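Local coordinates for protein nicotinate phosphoribosyltransferase (Vibrio cholerae, PDB 4HL7) that probably catalyses the ATP-assisted formation of nicotinate D-ribonucleotide from nicotinate and phosphoribosyl diphosphate, a step of NAD biosynthesis, at residues A[24-28]-A[84-89]; A[150-156]-A[357-361]; A[178-184]-A[345-350]; A[384-388]-A[402-407]. All blocks are in the same frame, centred on the assembly; numbering follows the deposited sequence.

Interaction 1 of 4, residues A[24-28]-A[84-89]; sequences INMMQ and HLKATF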
# COMPACT_ATOMS: atom_id res chain seq x y z
N ILE A 24 10.37 -1.43 -3.42
CA ILE A 24 11.73 -1.40 -3.97
C ILE A 24 12.28 0.03 -3.95
O ILE A 24 13.47 0.28 -3.64
CB ILE A 24 11.78 -2.01 -5.41
CG1 ILE A 24 11.74 -3.55 -5.28
CG2 ILE A 24 13.09 -1.61 -6.15
CD1 ILE A 24 11.80 -4.30 -6.64
N ASN A 25 11.42 0.98 -4.31
CA ASN A 25 11.89 2.33 -4.32
C ASN A 25 12.33 2.80 -2.92
O ASN A 25 13.44 3.35 -2.76
CB ASN A 25 10.83 3.24 -4.93
CG ASN A 25 10.50 2.86 -6.35
OD1 ASN A 25 11.21 2.05 -7.01
ND2 ASN A 25 9.36 3.41 -6.85
N MSE A 26 11.50 2.53 -1.90
CA MSE A 26 11.83 2.89 -0.55
C MSE A 26 13.03 2.07 -0.10
O MSE A 26 13.87 2.57 0.64
CB MSE A 26 10.60 2.63 0.34
CG MSE A 26 10.72 3.28 1.66
SE MSE A 26 8.87 3.12 2.39
CE MSE A 26 7.69 3.44 1.31
N MSE A 27 13.18 0.85 -0.60
CA MSE A 27 14.40 0.09 -0.24
C MSE A 27 15.66 0.82 -0.68
O MSE A 27 16.70 0.79 0.01
CB MSE A 27 14.32 -1.29 -0.91
CG MSE A 27 15.50 -2.17 -0.42
SE MSE A 27 15.29 -3.89 -1.38
CE MSE A 27 16.87 -4.92 -0.83
N GLN A 28 15.62 1.45 -1.85
CA GLN A 28 16.76 2.30 -2.24
C GLN A 28 17.03 3.41 -1.27
O GLN A 28 18.23 3.69 -0.94
CB GLN A 28 16.68 2.86 -3.68
CG GLN A 28 17.73 3.99 -3.84
CD GLN A 28 17.98 4.35 -5.25
OE1 GLN A 28 18.37 3.50 -6.06
NE2 GLN A 28 17.71 5.60 -5.59
N HIS A 84 15.34 6.31 -11.84
CA HIS A 84 15.74 6.98 -10.60
C HIS A 84 16.34 6.09 -9.53
O HIS A 84 16.82 6.57 -8.53
CB HIS A 84 14.63 7.92 -10.07
CG HIS A 84 14.39 9.06 -11.02
ND1 HIS A 84 15.33 10.00 -11.25
CD2 HIS A 84 13.37 9.29 -11.93
CE1 HIS A 84 14.90 10.82 -12.24
NE2 HIS A 84 13.70 10.39 -12.65
N LEU A 85 16.31 4.76 -9.78
CA LEU A 85 17.10 3.82 -8.99
C LEU A 85 18.62 3.90 -9.33
O LEU A 85 18.98 3.93 -10.48
CB LEU A 85 16.56 2.38 -9.17
CG LEU A 85 15.08 2.26 -8.65
CD1 LEU A 85 14.63 0.81 -8.82
CD2 LEU A 85 14.93 2.70 -7.22
N LYS A 86 19.45 3.97 -8.31
CA LYS A 86 20.89 4.20 -8.52
C LYS A 86 21.51 2.87 -9.02
O LYS A 86 21.13 1.79 -8.55
CB LYS A 86 21.55 4.67 -7.25
CG LYS A 86 21.15 6.07 -6.77
CD LYS A 86 21.69 6.27 -5.37
CE LYS A 86 21.79 7.75 -4.96
NZ LYS A 86 20.49 8.43 -5.06
N ALA A 87 22.41 2.95 -10.01
CA ALA A 87 23.15 1.76 -10.47
C ALA A 87 23.81 0.95 -9.32
O ALA A 87 23.86 -0.30 -9.37
CB ALA A 87 24.20 2.18 -11.49
N THR A 88 24.40 1.64 -8.33
CA THR A 88 25.02 0.97 -7.18
C THR A 88 23.99 0.17 -6.39
O THR A 88 24.27 -0.97 -5.96
CB THR A 88 25.76 1.92 -6.21
OG1 THR A 88 24.91 3.01 -5.83
CG2 THR A 88 27.07 2.46 -6.88
N PHE A 89 22.82 0.74 -6.20
CA PHE A 89 21.75 -0.01 -5.51
C PHE A 89 21.32 -1.23 -6.34
O PHE A 89 21.16 -2.34 -5.79
CB PHE A 89 20.54 0.88 -5.13
CG PHE A 89 19.32 0.09 -4.71
CD1 PHE A 89 19.30 -0.59 -3.45
CD2 PHE A 89 18.23 -0.01 -5.53
CE1 PHE A 89 18.16 -1.28 -3.04
CE2 PHE A 89 17.10 -0.77 -5.14
CZ PHE A 89 17.07 -1.36 -3.88
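Gln28 makes a buried side-chain-to-backbone contact between helix 21-33 and the turn that opens helix 87-93, in the N-terminal NAPRTase domain; its amide meets the turn, with Lys86 as N-cap, while its stem packs on Phe89. OE1 accepts from Lys86 N; the N-H points at a lone pair of OE1, in the carbonyl plane, and is nearly straight at 168°, though the modelled 2.5 Å is doubtfully short. NE2 gives a longer bond to His84 O, 3.2 Å, tilted from the amide plane, a two-point hold that would set the amide's rotation. A chi1 of 166° places CG trans to the main-chain nitrogen and sends the extended Gln28 chain across to the other segment, with CB over the face of the Phe89 ring. Ala258 O, outside the pair, takes a bond from Lys86 NZ and a weak one from Gln28 NE2. Leu85 adds apolar contact: its CD1 meets Ile24 CG2 at 3.9 Å, the two side chains crossing at about a right angle. The Phe89 ring receives selenomethionine Met27 at its edge, a Met-aromatic contact with SE lying in the ring plane 5.2 Å from the centroid.

Interaction 2 of 4, residues A[150-156]-A[357-361]; sequences EVPADLP and LANWR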
# COMPACT_ATOMS: atom_id res chain seq x y z
N GLU A 150 -13.51 -23.42 -5.41
CA GLU A 150 -14.59 -23.76 -6.36
C GLU A 150 -15.24 -22.53 -7.09
O GLU A 150 -16.17 -22.68 -7.92
CB GLU A 150 -15.62 -24.72 -5.70
CG GLU A 150 -16.44 -24.13 -4.53
CD GLU A 150 -15.63 -23.37 -3.45
OE1 GLU A 150 -14.51 -23.80 -3.04
OE2 GLU A 150 -16.14 -22.33 -2.97
N VAL A 151 -14.74 -21.34 -6.80
CA VAL A 151 -15.24 -20.15 -7.50
C VAL A 151 -15.19 -20.41 -9.02
O VAL A 151 -14.18 -20.83 -9.51
CB VAL A 151 -14.41 -18.90 -7.15
CG1 VAL A 151 -14.78 -17.73 -8.05
CG2 VAL A 151 -14.60 -18.57 -5.68
N PRO A 152 -16.28 -20.14 -9.75
CA PRO A 152 -16.19 -20.30 -11.22
C PRO A 152 -15.06 -19.46 -11.84
O PRO A 152 -14.96 -18.25 -11.61
CB PRO A 152 -17.54 -19.78 -11.72
CG PRO A 152 -18.44 -19.85 -10.53
CD PRO A 152 -17.55 -19.50 -9.35
N ALA A 153 -14.21 -20.09 -12.65
CA ALA A 153 -13.00 -19.40 -13.10
C ALA A 153 -13.29 -18.15 -13.95
O ALA A 153 -12.52 -17.22 -13.94
CB ALA A 153 -12.04 -20.35 -13.81
N ASP A 154 -14.45 -18.10 -14.61
CA ASP A 154 -14.76 -16.90 -15.37
C ASP A 154 -15.47 -15.79 -14.59
O ASP A 154 -15.71 -14.73 -15.12
CB ASP A 154 -15.54 -17.24 -16.64
CG ASP A 154 -16.79 -18.06 -16.37
OD1 ASP A 154 -17.36 -17.97 -15.25
OD2 ASP A 154 -17.20 -18.80 -17.29
N LEU A 155 -15.81 -16.05 -13.33
CA LEU A 155 -16.51 -15.03 -12.51
C LEU A 155 -15.77 -13.71 -12.32
O LEU A 155 -16.35 -12.66 -12.50
CB LEU A 155 -16.94 -15.60 -11.16
CG LEU A 155 -17.79 -14.64 -10.30
CD1 LEU A 155 -19.08 -14.21 -11.03
CD2 LEU A 155 -18.17 -15.34 -9.01
N PRO A 156 -14.46 -13.75 -11.92
CA PRO A 156 -13.84 -12.47 -11.66
C PRO A 156 -13.87 -11.56 -12.89
O PRO A 156 -14.15 -10.36 -12.76
CB PRO A 156 -12.38 -12.84 -11.26
CG PRO A 156 -12.48 -14.27 -10.82
CD PRO A 156 -13.58 -14.89 -11.61
N LEU A 357 -15.86 -10.54 -6.01
CA LEU A 357 -16.65 -11.61 -6.65
C LEU A 357 -18.13 -11.26 -6.57
O LEU A 357 -19.01 -12.12 -6.75
CB LEU A 357 -16.42 -12.98 -5.96
CG LEU A 357 -14.96 -13.47 -6.05
CD1 LEU A 357 -14.82 -14.86 -5.44
CD2 LEU A 357 -14.59 -13.50 -7.52
N ALA A 358 -18.39 -9.98 -6.32
CA ALA A 358 -19.75 -9.47 -6.26
C ALA A 358 -20.61 -10.33 -5.30
O ALA A 358 -21.72 -10.69 -5.62
CB ALA A 358 -20.37 -9.41 -7.68
N ASN A 359 -20.08 -10.64 -4.13
CA ASN A 359 -20.87 -11.29 -3.09
C ASN A 359 -21.25 -12.72 -3.45
O ASN A 359 -22.19 -13.26 -2.89
CB ASN A 359 -22.15 -10.50 -2.76
CG ASN A 359 -21.86 -9.12 -2.21
OD1 ASN A 359 -20.82 -8.90 -1.57
ND2 ASN A 359 -22.77 -8.17 -2.44
N TRP A 360 -20.56 -13.30 -4.42
CA TRP A 360 -20.76 -14.68 -4.79
C TRP A 360 -20.91 -15.60 -3.58
O TRP A 360 -20.12 -15.54 -2.68
CB TRP A 360 -19.60 -15.17 -5.65
CG TRP A 360 -19.86 -16.57 -6.17
CD1 TRP A 360 -20.72 -16.94 -7.19
CD2 TRP A 360 -19.26 -17.82 -5.70
NE1 TRP A 360 -20.70 -18.32 -7.38
CE2 TRP A 360 -19.80 -18.89 -6.53
CE3 TRP A 360 -18.34 -18.13 -4.72
CZ2 TRP A 360 -19.46 -20.21 -6.35
CZ3 TRP A 360 -17.97 -19.46 -4.56
CH2 TRP A 360 -18.52 -20.48 -5.35
N ARG A 361 -21.93 -16.45 -3.55
CA ARG A 361 -22.12 -17.35 -2.40
C ARG A 361 -21.55 -18.71 -2.76
O ARG A 361 -21.84 -19.24 -3.87
CB ARG A 361 -23.62 -17.53 -2.05
CG ARG A 361 -24.30 -16.31 -1.44
CD ARG A 361 -25.80 -16.54 -1.11
NE ARG A 361 -26.33 -15.30 -0.52
CZ ARG A 361 -26.14 -14.91 0.77
NH1 ARG A 361 -25.52 -15.71 1.64
NH2 ARG A 361 -26.60 -13.74 1.19
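With chi1 at -174°, Trp360 holds its indole opposite the main-chain N and lays it against the 150-156 loop, while Leu155, at chi1 -175°, extends its branch to meet it. Leu155 CD2 touches the pyrrole end, 3.5 Å from Trp360 CD1, the two side chains crossing at a slant. At the other end Val151 CA sits over the face of the six-membered ring, 4.3 Å from its centroid, and Val151 CG2 rests on Trp360 CZ3. Pro152 adds its CD, 3.6 Å from Trp360 CZ2. Glu150 OE2 comes to the benzo edge in the ring plane, 3.8 Å from Trp360 CZ3, with the carboxylate turned 30° from the indole. Leu357, at the start of the same turn, divides its branches between two neighbours: CD1 meets Val151 CG2 tip to tip at 3.7 Å, and CD2 lies alongside Pro156 CG. No hydrogen bond crosses the contact, so van der Waals and CH-pi contacts carry it. Two beta turns are thereby joined, a type I turn from Pro152 to Leu155 that leads into helix 155-174 and a type I' turn from Leu357 to Trp360, in a loop of what is probably the TIM-barrel-type domain.

Interaction 3 of 4, residues A[178-184]-A[345-350]; sequences NFSLTEM and ISFGIG. With SO4 (sulfate ion), chain C.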
# COMPACT_ATOMS: atom_id res chain seq x y z
N ASN A 178 -11.94 13.30 -16.89
CA ASN A 178 -10.78 13.25 -15.97
C ASN A 178 -10.70 11.94 -15.15
O ASN A 178 -10.00 11.89 -14.12
CB ASN A 178 -10.67 14.50 -15.04
CG ASN A 178 -11.88 14.69 -14.09
OD1 ASN A 178 -13.00 14.27 -14.41
ND2 ASN A 178 -11.68 15.41 -13.02
N PHE A 179 -11.40 10.89 -15.61
CA PHE A 179 -11.26 9.61 -14.90
C PHE A 179 -9.86 9.02 -15.22
O PHE A 179 -9.44 8.95 -16.39
CB PHE A 179 -12.36 8.61 -15.32
CG PHE A 179 -12.21 7.25 -14.67
CD1 PHE A 179 -12.53 7.05 -13.30
CD2 PHE A 179 -11.70 6.19 -15.39
CE1 PHE A 179 -12.35 5.81 -12.70
CE2 PHE A 179 -11.56 4.91 -14.81
CZ PHE A 179 -11.87 4.74 -13.44
N SER A 180 -9.14 8.62 -14.17
CA SER A 180 -7.79 8.03 -14.31
C SER A 180 -7.64 6.95 -13.22
O SER A 180 -8.00 7.19 -12.06
CB SER A 180 -6.77 9.11 -13.97
OG SER A 180 -5.49 8.53 -14.05
N LEU A 181 -7.11 5.78 -13.59
CA LEU A 181 -7.11 4.62 -12.70
C LEU A 181 -5.65 4.17 -12.49
O LEU A 181 -4.89 4.03 -13.47
CB LEU A 181 -7.94 3.47 -13.35
CG LEU A 181 -8.12 2.18 -12.55
CD1 LEU A 181 -8.72 2.49 -11.18
CD2 LEU A 181 -9.05 1.21 -13.27
N THR A 182 -5.24 4.02 -11.24
CA THR A 182 -3.94 3.42 -10.95
C THR A 182 -4.21 2.09 -10.25
O THR A 182 -4.84 2.04 -9.18
CB THR A 182 -3.11 4.29 -10.04
OG1 THR A 182 -2.88 5.57 -10.68
CG2 THR A 182 -1.73 3.64 -9.83
N GLU A 183 -3.80 1.00 -10.86
CA GLU A 183 -4.11 -0.29 -10.24
C GLU A 183 -3.19 -0.54 -9.05
O GLU A 183 -2.00 -0.40 -9.17
CB GLU A 183 -3.99 -1.38 -11.30
CG GLU A 183 -4.51 -2.72 -10.84
CD GLU A 183 -3.47 -3.54 -10.01
OE1 GLU A 183 -2.23 -3.34 -10.13
OE2 GLU A 183 -3.92 -4.39 -9.20
N MSE A 184 -3.74 -0.95 -7.90
CA MSE A 184 -2.94 -1.07 -6.68
C MSE A 184 -3.45 -2.26 -5.92
O MSE A 184 -3.48 -2.25 -4.70
CB MSE A 184 -3.00 0.19 -5.76
CG MSE A 184 -2.31 1.38 -6.34
SE MSE A 184 -2.46 2.79 -4.91
CE MSE A 184 -1.58 4.03 -6.06
N ILE A 345 -6.00 14.35 -11.04
CA ILE A 345 -6.36 13.29 -10.15
C ILE A 345 -6.14 11.89 -10.76
O ILE A 345 -6.15 11.69 -11.99
CB ILE A 345 -7.84 13.40 -9.70
CG1 ILE A 345 -8.78 13.07 -10.89
CG2 ILE A 345 -8.11 14.74 -9.09
CD1 ILE A 345 -10.28 13.27 -10.55
N SER A 346 -5.99 10.92 -9.86
CA SER A 346 -6.06 9.54 -10.25
C SER A 346 -6.58 8.73 -9.05
O SER A 346 -6.46 9.17 -7.88
CB SER A 346 -4.68 9.01 -10.68
OG SER A 346 -4.85 7.74 -11.34
N PHE A 347 -7.17 7.56 -9.34
CA PHE A 347 -7.75 6.71 -8.27
C PHE A 347 -6.94 5.44 -8.09
O PHE A 347 -6.85 4.68 -9.01
CB PHE A 347 -9.20 6.38 -8.67
CG PHE A 347 -10.01 7.66 -8.81
CD1 PHE A 347 -10.20 8.26 -10.07
CD2 PHE A 347 -10.44 8.33 -7.67
CE1 PHE A 347 -10.87 9.51 -10.16
CE2 PHE A 347 -11.10 9.57 -7.79
CZ PHE A 347 -11.29 10.14 -9.03
N GLY A 348 -6.33 5.28 -6.92
CA GLY A 348 -5.55 4.09 -6.64
C GLY A 348 -6.47 3.06 -6.04
O GLY A 348 -6.85 3.17 -4.87
N ILE A 349 -6.84 2.06 -6.84
CA ILE A 349 -7.84 1.05 -6.41
C ILE A 349 -7.24 -0.37 -6.25
O ILE A 349 -6.46 -0.82 -7.11
CB ILE A 349 -9.00 1.03 -7.36
CG1 ILE A 349 -9.52 2.49 -7.52
CG2 ILE A 349 -10.08 0.08 -6.83
CD1 ILE A 349 -10.85 2.62 -8.33
N GLY A 350 -7.56 -1.00 -5.14
CA GLY A 350 -6.97 -2.31 -4.81
C GLY A 350 -8.04 -3.38 -4.90
O GLY A 350 -8.36 -3.85 -5.97
S SO4 C . -8.18 -0.70 -1.49
O1 SO4 C . -8.73 -0.15 -2.79
O2 SO4 C . -7.38 -1.98 -1.62
O3 SO4 C . -7.47 0.40 -0.80
O4 SO4 C . -9.26 -1.21 -0.60
O HOH W 1 -7.47 12.30 -14.15
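The Phe347 ring carries Ser180 O at its edge, close to the ring plane and 3.2 Å from Phe347 CD1, while the Phe179 ring approaches the same CD1 obliquely through its own CD1. The Asn178 amide lies against Ile345, Asn178 ND2 being 3.6 Å from Ile345 CD1, and the same nitrogen donates to Cys336 O. Between the backbones runs a parallel ladder: Phe347 N to Ser180 O, Thr182 N to Phe347 O, Ile349 N to Thr182 O, and Met184 N to Ile349 O. Strands 181-183 and 344-349, the first and last parallel strands in sequence, lie side by side, as in the closure of a TIM-type barrel. On the face of Thr182, Ser346 OG is gripped by two hydroxyls, Ser180 OG at 2.9 Å and Thr182 OG1 at 3.0 Å. On the opposite face Leu181 CD1 meets Ile349 CD1 at 3.6 Å. Past the strand end, Gly350 N, at the N-cap of helix 351-354, donates to O1 of a sulfate, probably from the crystallisation liquor, at 2.8 Å; Thr351 N also binds the ion, consistent with the phosphate sites such barrels hold at helix starts. Selenomethionine Met184 rests its SE on Gly348 CA, 3.8 Å away.

Interaction 4 of 4, residues A[384-388]-A[402-407]; sequences PVAKI and FLANLK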
# COMPACT_ATOMS: atom_id res chain seq x y z
N PRO A 384 9.25 2.44 19.64
CA PRO A 384 7.91 2.41 19.02
C PRO A 384 7.75 3.49 17.96
O PRO A 384 8.38 4.57 18.05
CB PRO A 384 6.93 2.76 20.18
CG PRO A 384 7.76 2.92 21.41
CD PRO A 384 9.24 2.98 21.01
N VAL A 385 6.84 3.27 17.02
CA VAL A 385 6.46 4.30 16.04
C VAL A 385 4.94 4.18 15.87
O VAL A 385 4.34 3.18 16.28
CB VAL A 385 7.18 4.12 14.67
CG1 VAL A 385 8.70 4.22 14.84
CG2 VAL A 385 6.74 2.79 14.01
N ALA A 386 4.30 5.21 15.35
CA ALA A 386 2.81 5.20 15.33
C ALA A 386 2.23 5.88 14.13
O ALA A 386 2.85 6.74 13.54
CB ALA A 386 2.24 5.84 16.57
N LYS A 387 1.03 5.45 13.75
CA LYS A 387 0.26 6.17 12.77
C LYS A 387 -1.01 6.64 13.44
O LYS A 387 -1.65 5.88 14.17
CB LYS A 387 -0.12 5.28 11.58
CG LYS A 387 -0.92 6.02 10.53
CD LYS A 387 -1.15 5.09 9.36
CE LYS A 387 -2.39 5.50 8.63
NZ LYS A 387 -2.83 4.32 7.85
N ILE A 388 -1.40 7.88 13.18
CA ILE A 388 -2.59 8.39 13.85
C ILE A 388 -3.77 8.35 12.84
O ILE A 388 -4.75 7.64 13.01
CB ILE A 388 -2.34 9.83 14.40
CG1 ILE A 388 -1.34 9.76 15.54
CG2 ILE A 388 -3.63 10.38 15.04
CD1 ILE A 388 -0.65 11.05 15.88
N PHE A 402 4.15 6.37 24.40
CA PHE A 402 4.68 6.93 23.13
C PHE A 402 3.63 7.65 22.28
O PHE A 402 3.85 8.78 21.76
CB PHE A 402 5.40 5.86 22.30
CG PHE A 402 5.97 6.38 21.04
CD1 PHE A 402 7.30 6.88 21.02
CD2 PHE A 402 5.22 6.40 19.88
CE1 PHE A 402 7.81 7.43 19.81
CE2 PHE A 402 5.73 6.94 18.68
CZ PHE A 402 7.04 7.45 18.66
N LEU A 403 2.48 7.01 22.09
CA LEU A 403 1.46 7.59 21.23
C LEU A 403 0.94 8.90 21.85
O LEU A 403 0.75 9.91 21.11
CB LEU A 403 0.32 6.58 21.02
CG LEU A 403 -0.85 7.14 20.20
CD1 LEU A 403 -0.44 7.67 18.81
CD2 LEU A 403 -1.98 6.09 20.07
N ALA A 404 0.72 8.89 23.17
CA ALA A 404 0.23 10.09 23.88
C ALA A 404 1.27 11.25 23.73
O ALA A 404 0.91 12.40 23.40
CB ALA A 404 -0.07 9.80 25.35
N ASN A 405 2.54 10.93 23.93
CA ASN A 405 3.57 11.95 23.71
C ASN A 405 3.63 12.49 22.27
O ASN A 405 3.77 13.70 22.04
CB ASN A 405 4.94 11.36 24.10
CG ASN A 405 6.02 12.39 24.02
OD1 ASN A 405 6.06 13.32 24.84
ND2 ASN A 405 6.86 12.26 23.05
N LEU A 406 3.53 11.61 21.32
CA LEU A 406 3.55 11.99 19.90
C LEU A 406 2.36 12.93 19.60
O LEU A 406 2.50 13.94 18.90
CB LEU A 406 3.46 10.72 19.01
CG LEU A 406 3.37 11.02 17.51
CD1 LEU A 406 4.71 11.59 17.01
CD2 LEU A 406 3.06 9.70 16.77
N LYS A 407 1.16 12.61 20.13
CA LYS A 407 0.01 13.48 19.91
C LYS A 407 0.31 14.84 20.53
O LYS A 407 0.09 15.88 19.87
CB LYS A 407 -1.26 12.87 20.59
CG LYS A 407 -1.81 11.67 19.78
CD LYS A 407 -3.07 11.16 20.48
CE LYS A 407 -3.65 9.98 19.67
NZ LYS A 407 -4.73 9.31 20.50
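Pro384 and Phe402 supply the aromatic part of the contact between helix 400-409 and the 384-388 segment, which runs on from edge strand 383-384 of the antiparallel sheet. The Phe402 ring is swung onto the proline by a chi1 of -179°. Pro384 CB makes a CH-pi contact over the ring face, 4.2 Å from the Phe402 centroid and 25° off the normal, while Pro384 O sits above the plane toward the rim, 3.2 Å from Phe402 CZ. Val385 CA and Ala386 N lie near CE2 of the same ring.

Aliphatic contacts follow along the helix. Ala386 CB touches two leucine branches, 3.9 Å from Leu403 CD1 and 4.0 Å from Leu406 CD2. Ile388 continues the row: its CG1 meets Leu403 CD1 obliquely, and its CD1 passes Leu406 CD2 at 4.0 Å, the two side chains sliding by in opposite directions. The same CD1 rests on the stem of Lys407, at CG.

Polar bonds go elsewhere. Ala386 N donates to Gln239 OE1 on helix 232-241, a helix whose His232, a predicted phosphohistidine not phosphorylated here, touches Lys387. Phe402 N is held by Asp399 OD1. No hydrogen bond joins the two segments, and the closest polar approach, Pro384 O over the Phe402 ring, is unlikely to add attraction, so the hold is mainly apolar.

Along the chain interaction 1 closes first, interaction 2 then encloses interaction 3, and interaction 4 comes last. Interaction 1 belongs to the N-terminal domain, whereas interactions 3 and 4 both fall in the part of the chain related to TIM barrels. Interaction 3 lies within the parallel sheet, and its centre is about 24 Å from that of interaction 2; helix 155-174 leads on to strand 181-183, connecting them in sequence. Interaction 4, whose first segment leaves the antiparallel sheet at strand 383-384, is centred about 41 Å from the centre of interaction 2, on the other side of the chain's centre. None touches another, so the contacts in N-terminal domain, barrel sheet and periphery are spatially separate.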